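Local atomic coordinates of protein (GYP1P) (Saccharomyces cerevisiae, PDB entry 1FKM), a protein that accelerates GTP hydrolysis by Ypt/Rab GTPases such as Ypt1 and Ypt7, supplying an arginine and a glutamine finger from its TBC domain. Residues Ser71-Phe76 / Tyr118-Arg123; Ser112-Ile116 / Glu175-Phe179; Phe335-Trp339 / Pro358-Trp363. All blocks are in the same frame, centred on the assembly; numbering follows the deposited sequence.

Interaction 1 of 3, residues Ser71-Phe76 / Tyr118-Arg123; sequences SLKHTF and YLWAIR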
loop_
_atom_site.group_PDB
_atom_site.type_symbol
_atom_site.label_atom_id
_atom_site.label_comp_id
_atom_site.label_asym_id
_atom_site.label_seq_id
_atom_site.Cartn_x
_atom_site.Cartn_y
_atom_site.Cartn_z
ATOM N N SER A 71 -17.114 -1.601 -16.960
ATOM C CA SER A 71 -16.352 -2.840 -16.860
ATOM C C SER A 71 -17.003 -3.803 -15.877
ATOM O O SER A 71 -17.083 -5.006 -16.127
ATOM C CB SER A 71 -14.920 -2.546 -16.415
ATOM O OG SER A 71 -14.236 -1.769 -17.377
ATOM N N LEU A 72 -17.465 -3.272 -14.754
ATOM C CA LEU A 72 -18.099 -4.096 -13.737
ATOM C C LEU A 72 -19.436 -4.617 -14.256
ATOM O O LEU A 72 -19.794 -5.774 -14.032
ATOM C CB LEU A 72 -18.303 -3.277 -12.460
ATOM C CG LEU A 72 -18.188 -4.023 -11.129
ATOM C CD1 LEU A 72 -16.847 -4.739 -11.048
ATOM C CD2 LEU A 72 -18.338 -3.034 -9.985
ATOM N N LYS A 73 -20.168 -3.759 -14.956
ATOM C CA LYS A 73 -21.461 -4.135 -15.515
ATOM C C LYS A 73 -21.264 -5.246 -16.542
ATOM O O LYS A 73 -22.028 -6.210 -16.591
ATOM C CB LYS A 73 -22.110 -2.924 -16.185
ATOM C CG LYS A 73 -23.507 -3.176 -16.721
ATOM C CD LYS A 73 -23.999 -1.997 -17.547
ATOM C CE LYS A 73 -23.997 -0.706 -16.742
ATOM N NZ LYS A 73 -24.429 0.457 -17.569
ATOM N N HIS A 74 -20.223 -5.102 -17.356
ATOM C CA HIS A 74 -19.901 -6.076 -18.389
ATOM C C HIS A 74 -19.450 -7.406 -17.790
ATOM O O HIS A 74 -19.759 -8.469 -18.324
ATOM C CB HIS A 74 -18.800 -5.518 -19.296
ATOM C CG HIS A 74 -18.389 -6.446 -20.397
ATOM N ND1 HIS A 74 -19.239 -6.818 -21.416
ATOM C CD2 HIS A 74 -17.211 -7.068 -20.644
ATOM C CE1 HIS A 74 -18.603 -7.629 -22.244
ATOM N NE2 HIS A 74 -17.371 -7.797 -21.799
ATOM N N THR A 75 -18.724 -7.346 -16.679
ATOM C CA THR A 75 -18.225 -8.556 -16.034
ATOM C C THR A 75 -19.258 -9.268 -15.157
ATOM O O THR A 75 -18.938 -10.260 -14.499
ATOM C CB THR A 75 -16.972 -8.252 -15.179
ATOM O OG1 THR A 75 -16.444 -9.473 -14.651
ATOM C CG2 THR A 75 -17.323 -7.325 -14.027
ATOM N N PHE A 76 -20.490 -8.765 -15.144
ATOM C CA PHE A 76 -21.550 -9.381 -14.349
ATOM C C PHE A 76 -22.620 -10.038 -15.212
ATOM O O PHE A 76 -23.193 -9.405 -16.099
ATOM C CB PHE A 76 -22.214 -8.355 -13.423
ATOM C CG PHE A 76 -21.408 -8.028 -12.197
ATOM C CD1 PHE A 76 -20.782 -9.037 -11.471
ATOM C CD2 PHE A 76 -21.297 -6.716 -11.752
ATOM C CE1 PHE A 76 -20.057 -8.743 -10.321
ATOM C CE2 PHE A 76 -20.573 -6.412 -10.601
ATOM C CZ PHE A 76 -19.953 -7.428 -9.884
ATOM N N TYR A 118 -12.424 -8.090 -7.449
ATOM C CA TYR A 118 -12.952 -8.972 -8.482
ATOM C C TYR A 118 -12.587 -8.431 -9.859
ATOM O O TYR A 118 -12.104 -9.174 -10.719
ATOM C CB TYR A 118 -14.472 -9.084 -8.356
ATOM C CG TYR A 118 -15.107 -9.943 -9.424
ATOM C CD1 TYR A 118 -14.853 -11.313 -9.491
ATOM C CD2 TYR A 118 -15.953 -9.381 -10.381
ATOM C CE1 TYR A 118 -15.427 -12.108 -10.487
ATOM C CE2 TYR A 118 -16.531 -10.162 -11.383
ATOM C CZ TYR A 118 -16.264 -11.524 -11.431
ATOM O OH TYR A 118 -16.817 -12.292 -12.436
ATOM N N LEU A 119 -12.815 -7.137 -10.070
ATOM C CA LEU A 119 -12.509 -6.528 -11.360
ATOM C C LEU A 119 -11.026 -6.625 -11.689
ATOM O O LEU A 119 -10.652 -6.919 -12.827
ATOM C CB LEU A 119 -12.951 -5.061 -11.390
ATOM C CG LEU A 119 -12.727 -4.368 -12.742
ATOM C CD1 LEU A 119 -13.466 -5.131 -13.845
ATOM C CD2 LEU A 119 -13.207 -2.926 -12.669
ATOM N N TRP A 120 -10.168 -6.377 -10.701
ATOM C CA TRP A 120 -8.732 -6.468 -10.946
ATOM C C TRP A 120 -8.361 -7.909 -11.294
ATOM O O TRP A 120 -7.571 -8.158 -12.215
ATOM C CB TRP A 120 -7.931 -6.028 -9.716
ATOM C CG TRP A 120 -6.444 -6.027 -9.972
ATOM C CD1 TRP A 120 -5.693 -4.987 -10.438
ATOM C CD2 TRP A 120 -5.550 -7.140 -9.844
ATOM N NE1 TRP A 120 -4.386 -5.384 -10.609
ATOM C CE2 TRP A 120 -4.272 -6.701 -10.253
ATOM C CE3 TRP A 120 -5.707 -8.470 -9.427
ATOM C CZ2 TRP A 120 -3.155 -7.544 -10.260
ATOM C CZ3 TRP A 120 -4.597 -9.306 -9.435
ATOM C CH2 TRP A 120 -3.339 -8.840 -9.849
ATOM N N ALA A 121 -8.926 -8.861 -10.556
ATOM C CA ALA A 121 -8.631 -10.274 -10.792
ATOM C C ALA A 121 -9.060 -10.719 -12.191
ATOM O O ALA A 121 -8.343 -11.461 -12.863
ATOM C CB ALA A 121 -9.316 -11.132 -9.735
ATOM N N ILE A 122 -10.223 -10.258 -12.632
ATOM C CA ILE A 122 -10.728 -10.616 -13.958
ATOM C C ILE A 122 -9.843 -10.013 -15.047
ATOM O O ILE A 122 -9.671 -10.596 -16.120
ATOM C CB ILE A 122 -12.181 -10.126 -14.143
ATOM C CG1 ILE A 122 -13.103 -10.904 -13.203
ATOM C CG2 ILE A 122 -12.624 -10.287 -15.592
ATOM C CD1 ILE A 122 -13.036 -12.404 -13.377
ATOM N N ARG A 123 -9.270 -8.849 -14.761
ATOM C CA ARG A 123 -8.403 -8.176 -15.717
ATOM C C ARG A 123 -6.961 -8.673 -15.719
ATOM O O ARG A 123 -6.155 -8.234 -16.542
ATOM C CB ARG A 123 -8.414 -6.672 -15.466
ATOM C CG ARG A 123 -9.685 -5.989 -15.890
ATOM C CD ARG A 123 -9.437 -4.501 -15.992
ATOM N NE ARG A 123 -10.542 -3.803 -16.630
ATOM C CZ ARG A 123 -10.421 -2.628 -17.233
ATOM N NH1 ARG A 123 -9.236 -2.032 -17.277
ATOM N NH2 ARG A 123 -11.479 -2.049 -17.785
#

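Interaction 2 of 3, residues Ser112-Ile116 / Glu175-Phe179; sequences SLQRI and EADTF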
loop_
_atom_site.group_PDB
_atom_site.type_symbol
_atom_site.label_atom_id
_atom_site.label_comp_id
_atom_site.label_asym_id
_atom_site.label_seq_id
_atom_site.Cartn_x
_atom_site.Cartn_y
_atom_site.Cartn_z
ATOM N N SER A 112 -17.782 -3.248 -1.399
ATOM C CA SER A 112 -16.968 -2.375 -2.241
ATOM C C SER A 112 -15.637 -3.044 -2.567
ATOM O O SER A 112 -15.220 -3.065 -3.724
ATOM C CB SER A 112 -16.704 -1.034 -1.547
ATOM O OG SER A 112 -17.833 -0.181 -1.623
ATOM N N LEU A 113 -14.970 -3.585 -1.549
ATOM C CA LEU A 113 -13.686 -4.249 -1.766
ATOM C C LEU A 113 -13.851 -5.494 -2.634
ATOM O O LEU A 113 -12.986 -5.822 -3.439
ATOM C CB LEU A 113 -13.036 -4.615 -0.424
ATOM C CG LEU A 113 -12.658 -3.414 0.457
ATOM C CD1 LEU A 113 -11.941 -3.902 1.722
ATOM C CD2 LEU A 113 -11.748 -2.452 -0.324
ATOM N N GLN A 114 -14.976 -6.181 -2.478
ATOM C CA GLN A 114 -15.252 -7.380 -3.267
ATOM C C GLN A 114 -15.253 -7.027 -4.759
ATOM O O GLN A 114 -14.619 -7.708 -5.574
ATOM C CB GLN A 114 -16.614 -7.956 -2.853
ATOM C CG GLN A 114 -17.165 -9.099 -3.711
ATOM C CD GLN A 114 -16.468 -10.428 -3.474
ATOM O OE1 GLN A 114 -16.134 -10.777 -2.340
ATOM N NE2 GLN A 114 -16.267 -11.190 -4.545
ATOM N N ARG A 115 -15.958 -5.957 -5.109
ATOM C CA ARG A 115 -16.044 -5.524 -6.505
ATOM C C ARG A 115 -14.696 -5.059 -7.052
ATOM O O ARG A 115 -14.318 -5.394 -8.179
ATOM C CB ARG A 115 -17.072 -4.398 -6.655
ATOM C CG ARG A 115 -18.516 -4.821 -6.406
ATOM C CD ARG A 115 -19.490 -3.708 -6.773
ATOM N NE ARG A 115 -19.549 -2.636 -5.782
ATOM C CZ ARG A 115 -20.376 -2.622 -4.739
ATOM N NH1 ARG A 115 -21.220 -3.628 -4.542
ATOM N NH2 ARG A 115 -20.374 -1.593 -3.895
ATOM N N ILE A 116 -13.977 -4.274 -6.258
ATOM C CA ILE A 116 -12.668 -3.779 -6.674
ATOM C C ILE A 116 -11.702 -4.922 -6.969
ATOM O O ILE A 116 -11.067 -4.961 -8.028
ATOM C CB ILE A 116 -12.046 -2.875 -5.583
ATOM C CG1 ILE A 116 -12.878 -1.597 -5.435
ATOM C CG2 ILE A 116 -10.605 -2.544 -5.946
ATOM C CD1 ILE A 116 -12.504 -0.742 -4.216
ATOM N N GLU A 175 -14.736 3.620 -5.308
ATOM C CA GLU A 175 -14.338 2.292 -5.764
ATOM C C GLU A 175 -13.486 2.385 -7.023
ATOM O O GLU A 175 -12.469 1.713 -7.148
ATOM C CB GLU A 175 -15.578 1.436 -6.064
ATOM C CG GLU A 175 -16.219 0.797 -4.837
ATOM C CD GLU A 175 -17.506 0.056 -5.169
ATOM O OE1 GLU A 175 -17.601 -0.544 -6.265
ATOM O OE2 GLU A 175 -18.421 0.061 -4.323
ATOM N N ALA A 176 -13.922 3.218 -7.961
ATOM C CA ALA A 176 -13.205 3.397 -9.220
ATOM C C ALA A 176 -11.798 3.960 -8.985
ATOM O O ALA A 176 -10.811 3.434 -9.512
ATOM C CB ALA A 176 -14.003 4.327 -10.134
ATOM N N ASP A 177 -11.704 5.024 -8.195
ATOM C CA ASP A 177 -10.404 5.626 -7.915
ATOM C C ASP A 177 -9.483 4.607 -7.243
ATOM O O ASP A 177 -8.314 4.493 -7.599
ATOM C CB ASP A 177 -10.549 6.848 -7.005
ATOM C CG ASP A 177 -11.288 8.001 -7.675
ATOM O OD1 ASP A 177 -11.585 7.917 -8.890
ATOM O OD2 ASP A 177 -11.561 9.005 -6.978
ATOM N N THR A 178 -10.020 3.875 -6.271
ATOM C CA THR A 178 -9.252 2.870 -5.548
ATOM C C THR A 178 -8.760 1.798 -6.520
ATOM O O THR A 178 -7.585 1.414 -6.505
ATOM C CB THR A 178 -10.120 2.231 -4.438
ATOM O OG1 THR A 178 -10.553 3.255 -3.530
ATOM C CG2 THR A 178 -9.321 1.187 -3.659
ATOM N N PHE A 179 -9.665 1.326 -7.369
ATOM C CA PHE A 179 -9.348 0.303 -8.369
ATOM C C PHE A 179 -8.230 0.717 -9.332
ATOM O O PHE A 179 -7.277 -0.040 -9.565
ATOM C CB PHE A 179 -10.602 -0.027 -9.184
ATOM C CG PHE A 179 -10.320 -0.824 -10.423
ATOM C CD1 PHE A 179 -10.003 -2.175 -10.340
ATOM C CD2 PHE A 179 -10.332 -0.209 -11.679
ATOM C CE1 PHE A 179 -9.696 -2.910 -11.489
ATOM C CE2 PHE A 179 -10.026 -0.935 -12.834
ATOM C CZ PHE A 179 -9.706 -2.286 -12.739
#

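Interaction 3 of 3, residues Phe335-Trp339 / Pro358-Trp363; sequences FLIKW and PPTKDW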
loop_
_atom_site.group_PDB
_atom_site.type_symbol
_atom_site.label_atom_id
_atom_site.label_comp_id
_atom_site.label_asym_id
_atom_site.label_seq_id
_atom_site.Cartn_x
_atom_site.Cartn_y
_atom_site.Cartn_z
ATOM N N PHE A 335 14.872 -2.453 8.364
ATOM C CA PHE A 335 13.912 -2.850 9.391
ATOM C C PHE A 335 14.487 -4.030 10.174
ATOM O O PHE A 335 14.545 -4.007 11.408
ATOM C CB PHE A 335 12.584 -3.254 8.732
ATOM C CG PHE A 335 11.492 -3.618 9.710
ATOM C CD1 PHE A 335 11.086 -2.719 10.694
ATOM C CD2 PHE A 335 10.832 -4.837 9.608
ATOM C CE1 PHE A 335 10.029 -3.033 11.561
ATOM C CE2 PHE A 335 9.775 -5.156 10.470
ATOM C CZ PHE A 335 9.377 -4.249 11.443
ATOM N N LEU A 336 14.916 -5.054 9.441
ATOM C CA LEU A 336 15.492 -6.248 10.048
ATOM C C LEU A 336 16.740 -5.933 10.863
ATOM O O LEU A 336 16.854 -6.351 12.013
ATOM C CB LEU A 336 15.852 -7.272 8.970
ATOM C CG LEU A 336 16.497 -8.577 9.462
ATOM C CD1 LEU A 336 15.534 -9.318 10.401
ATOM C CD2 LEU A 336 16.846 -9.446 8.268
ATOM N N ILE A 337 17.676 -5.206 10.257
ATOM C CA ILE A 337 18.931 -4.867 10.920
ATOM C C ILE A 337 18.716 -4.124 12.233
ATOM O O ILE A 337 19.548 -4.198 13.138
ATOM C CB ILE A 337 19.843 -4.028 9.989
ATOM C CG1 ILE A 337 20.197 -4.841 8.740
ATOM C CG2 ILE A 337 21.119 -3.623 10.716
ATOM C CD1 ILE A 337 20.858 -6.170 9.024
ATOM N N LYS A 338 17.601 -3.413 12.343
ATOM C CA LYS A 338 17.310 -2.679 13.564
ATOM C C LYS A 338 17.207 -3.642 14.749
ATOM O O LYS A 338 17.539 -3.282 15.881
ATOM C CB LYS A 338 16.001 -1.901 13.418
ATOM C CG LYS A 338 15.603 -1.126 14.663
ATOM C CD LYS A 338 14.339 -0.316 14.433
ATOM C CE LYS A 338 13.914 0.416 15.701
ATOM N NZ LYS A 338 14.967 1.350 16.189
ATOM N N TRP A 339 16.751 -4.862 14.479
ATOM C CA TRP A 339 16.590 -5.876 15.519
ATOM C C TRP A 339 17.796 -6.815 15.614
ATOM O O TRP A 339 17.800 -7.746 16.417
ATOM C CB TRP A 339 15.339 -6.711 15.245
ATOM C CG TRP A 339 14.123 -5.903 14.886
ATOM C CD1 TRP A 339 13.432 -5.941 13.708
ATOM C CD2 TRP A 339 13.461 -4.934 15.706
ATOM N NE1 TRP A 339 12.383 -5.055 13.741
ATOM C CE2 TRP A 339 12.377 -4.423 14.956
ATOM C CE3 TRP A 339 13.679 -4.447 17.003
ATOM C CZ2 TRP A 339 11.512 -3.449 15.458
ATOM C CZ3 TRP A 339 12.818 -3.480 17.504
ATOM C CH2 TRP A 339 11.747 -2.991 16.730
ATOM N N PRO A 358 6.716 -8.021 15.178
ATOM C CA PRO A 358 7.649 -6.967 15.596
ATOM C C PRO A 358 6.992 -5.959 16.538
ATOM O O PRO A 358 5.819 -5.636 16.383
ATOM C CB PRO A 358 8.055 -6.313 14.276
ATOM C CG PRO A 358 7.826 -7.383 13.262
ATOM C CD PRO A 358 6.540 -8.001 13.716
ATOM N N PRO A 359 7.749 -5.445 17.521
ATOM C CA PRO A 359 7.244 -4.467 18.491
ATOM C C PRO A 359 7.186 -3.061 17.895
ATOM O O PRO A 359 7.945 -2.175 18.287
ATOM C CB PRO A 359 8.251 -4.574 19.630
ATOM C CG PRO A 359 9.534 -4.826 18.886
ATOM C CD PRO A 359 9.127 -5.855 17.856
ATOM N N THR A 360 6.272 -2.865 16.948
ATOM C CA THR A 360 6.120 -1.582 16.262
ATOM C C THR A 360 4.811 -0.886 16.625
ATOM O O THR A 360 4.459 0.141 16.040
ATOM C CB THR A 360 6.122 -1.789 14.745
ATOM O OG1 THR A 360 5.008 -2.621 14.389
ATOM C CG2 THR A 360 7.414 -2.463 14.300
ATOM N N LYS A 361 4.098 -1.458 17.588
ATOM C CA LYS A 361 2.813 -0.930 18.028
ATOM C C LYS A 361 2.832 0.554 18.383
ATOM O O LYS A 361 1.911 1.296 18.028
ATOM C CB LYS A 361 2.319 -1.739 19.228
ATOM C CG LYS A 361 0.923 -1.385 19.699
ATOM C CD LYS A 361 0.421 -2.382 20.737
ATOM C CE LYS A 361 0.175 -3.765 20.130
ATOM N NZ LYS A 361 1.408 -4.420 19.605
ATOM N N ASP A 362 3.882 0.988 19.071
ATOM C CA ASP A 362 3.982 2.380 19.483
ATOM C C ASP A 362 4.926 3.234 18.650
ATOM O O ASP A 362 5.348 4.300 19.094
ATOM C CB ASP A 362 4.388 2.460 20.958
ATOM C CG ASP A 362 3.361 1.827 21.879
ATOM O OD1 ASP A 362 2.168 2.185 21.775
ATOM O OD2 ASP A 362 3.743 0.976 22.708
ATOM N N TRP A 363 5.263 2.778 17.448
ATOM C CA TRP A 363 6.151 3.555 16.591
ATOM C C TRP A 363 5.517 4.901 16.267
ATOM O O TRP A 363 4.303 4.999 16.065
ATOM C CB TRP A 363 6.450 2.799 15.292
ATOM C CG TRP A 363 7.689 1.951 15.349
ATOM C CD1 TRP A 363 8.162 1.261 16.427
ATOM C CD2 TRP A 363 8.590 1.678 14.269
ATOM N NE1 TRP A 363 9.302 0.573 16.087
ATOM C CE2 TRP A 363 9.587 0.810 14.767
ATOM C CE3 TRP A 363 8.651 2.082 12.927
ATOM C CZ2 TRP A 363 10.636 0.336 13.973
ATOM C CZ3 TRP A 363 9.695 1.610 12.134
ATOM C CH2 TRP A 363 10.674 0.745 12.664
#

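Interaction 1 of 3, residues Ser71-Phe76 / Tyr118-Arg123
Tyr118 reaches across to Thr75 and Phe76. Its ring plane runs between Phe76 CE1 on one side and Thr75 OG1 with Ile122 of its own helix on the other. The rings of Phe76 and Tyr118 are nearly parallel, with planes 5° apart. They are slid so far past each other that they barely overlap, and their centroids are 5.9 Å apart. The touch is made at the rims, where Phe76 CE1 meets Tyr118 CE2 obliquely at 3.9 Å. CG of Tyr118 stands anti to its own backbone N (chi1 178°), which sends the ring out toward Thr75. Thr75 OG1 comes within 3.3 Å of Tyr118 CE2, obliquely to the ring. This hydroxyl is buried by the contact and has no hydrogen-bond partner in the model. Thr75 and Phe76 are poorly ordered, so their details carry less weight. Ile122 CG1 sits over one face of the tyrosine ring, toward its rim. An alanine in place of Tyr118 is likely to open a gap beside Thr75 and leave the Phe76 ring without its parallel neighbour.

Further along, Leu72 CD1 rests on Leu119 CB at 3.9 Å. Leu119 CD1 reaches Ser71 CB, also at 3.9 Å. The polar end is a single bond from Arg123 NH2 to Ser71 OG, 2.8 Å long and bent to 131° at the hydrogen. The serine oxygen is tilted out of the guanidinium plane. It also bonds to Glu67 O, one turn back.

The contact joins the C-terminal end of helix 57-74, and the turn after it, to helix 107-123. Helix 83-93 packs against Tyr118 and Ile122, with Trp87 edge-to-face on the tyrosine. Helix 168-186 touches Leu119 and Arg123 through Phe179 and Trp180.

Interaction 2 of 3, residues Ser112-Ile116 / Glu175-Phe179
Arg115 grips the carboxylate of Glu175 side-on with two nitrogens. Arg115 NE bonds to Glu175 OE1 at 2.9 Å, nearly straight at 172°. NH2 of Arg115 bonds to OE2 of Glu175 at 2.6 Å. Both oxygens are met on their syn side. The two planes are 29° apart, so the salt bridge is slightly twisted. A bend at chi3 turns the guanidinium edge toward the acid. Ser112 OG lies 2.8 Å from the same Glu175 OE2, and it also has Ser108 O as a partner. Glu175 OE1 has a second partner in Tyr68 of helix 57-74. These bonds fix the buried carboxylate and probably favour its charged form.

Beyond the salt bridge the contact is apolar. Ile116 CD1 packs on Thr178 CG2 at 3.8 Å, the two side chains crossing at about a right angle. Ile116 CG2 lies 4.1 Å from Phe179 CB, and CG1 leans on the backbone of Glu175. Val137 of helix 133-145 also touches Ile116 and Thr178.

The segment axes cross at -47° and approach to 9.9 Å. This is helix-on-helix packing with a salt bridge to a buried glutamate, within the all-helical TBC domain of a Rab GAP.

Interaction 3 of 3, residues Phe335-Trp339 / Pro358-Trp363
Phe335 and the six-membered ring of Trp363 meet obliquely, with planes at 78° and centroids 6.0 Å apart. CH2 of Trp363 comes in at the edge of the phenylalanine ring, near its plane. Trp339 and Trp363 slide past each other and approach at their CZ2 atoms, 4.2 Å apart.

One CH-pi contact comes from Pro359. It lies over one face of Trp339, with CD of Pro359 4.3 Å from the centroid of the six-membered ring and 20° off the normal. Pro359 is also the centre of an inverse gamma turn.

The remaining packing is aliphatic against aromatic. Pro358 CB touches Phe335 CZ at 3.7 Å. Thr360 CG2 reaches the edge of the same ring at Phe335 CE1, 3.8 Å away, while its OG1 bonds to Glu244 O. Extended as far as CE, the Lys338 chain runs alongside Trp363 and brings CE to 3.7 Å from CZ2. No hydrogen bond crosses the contact.

A type I turn from Thr360 to Trp363 returns the tryptophan to the cluster. The arrangement is an aromatic-proline cluster that packs the loop before helix 365-382 on the end of helix 324-338, in the C-terminal part of this all-helical protein.

Interactions 1 and 2 are neighbours, with centres 10 Å apart, and both use helix 107-123. They touch directly: Leu72 packs on Arg115, and Phe179 packs on Leu119. Their segments alternate along the chain. Because helix 107-123 serves both, it joins helices 57-74 and 168-186 within the TBC domain. Interaction 3 comes later in the sequence and joins helix 324-338 to the loop before helix 365-382. Its centre is 39 Å from that of interaction 1 and 31 Å from that of interaction 2, across the centre of the chain. Interactions 1 and 2 pack helices of the TBC domain, while interaction 3 separately packs the C-terminal part; all three lie away from the arginine and glutamine fingers.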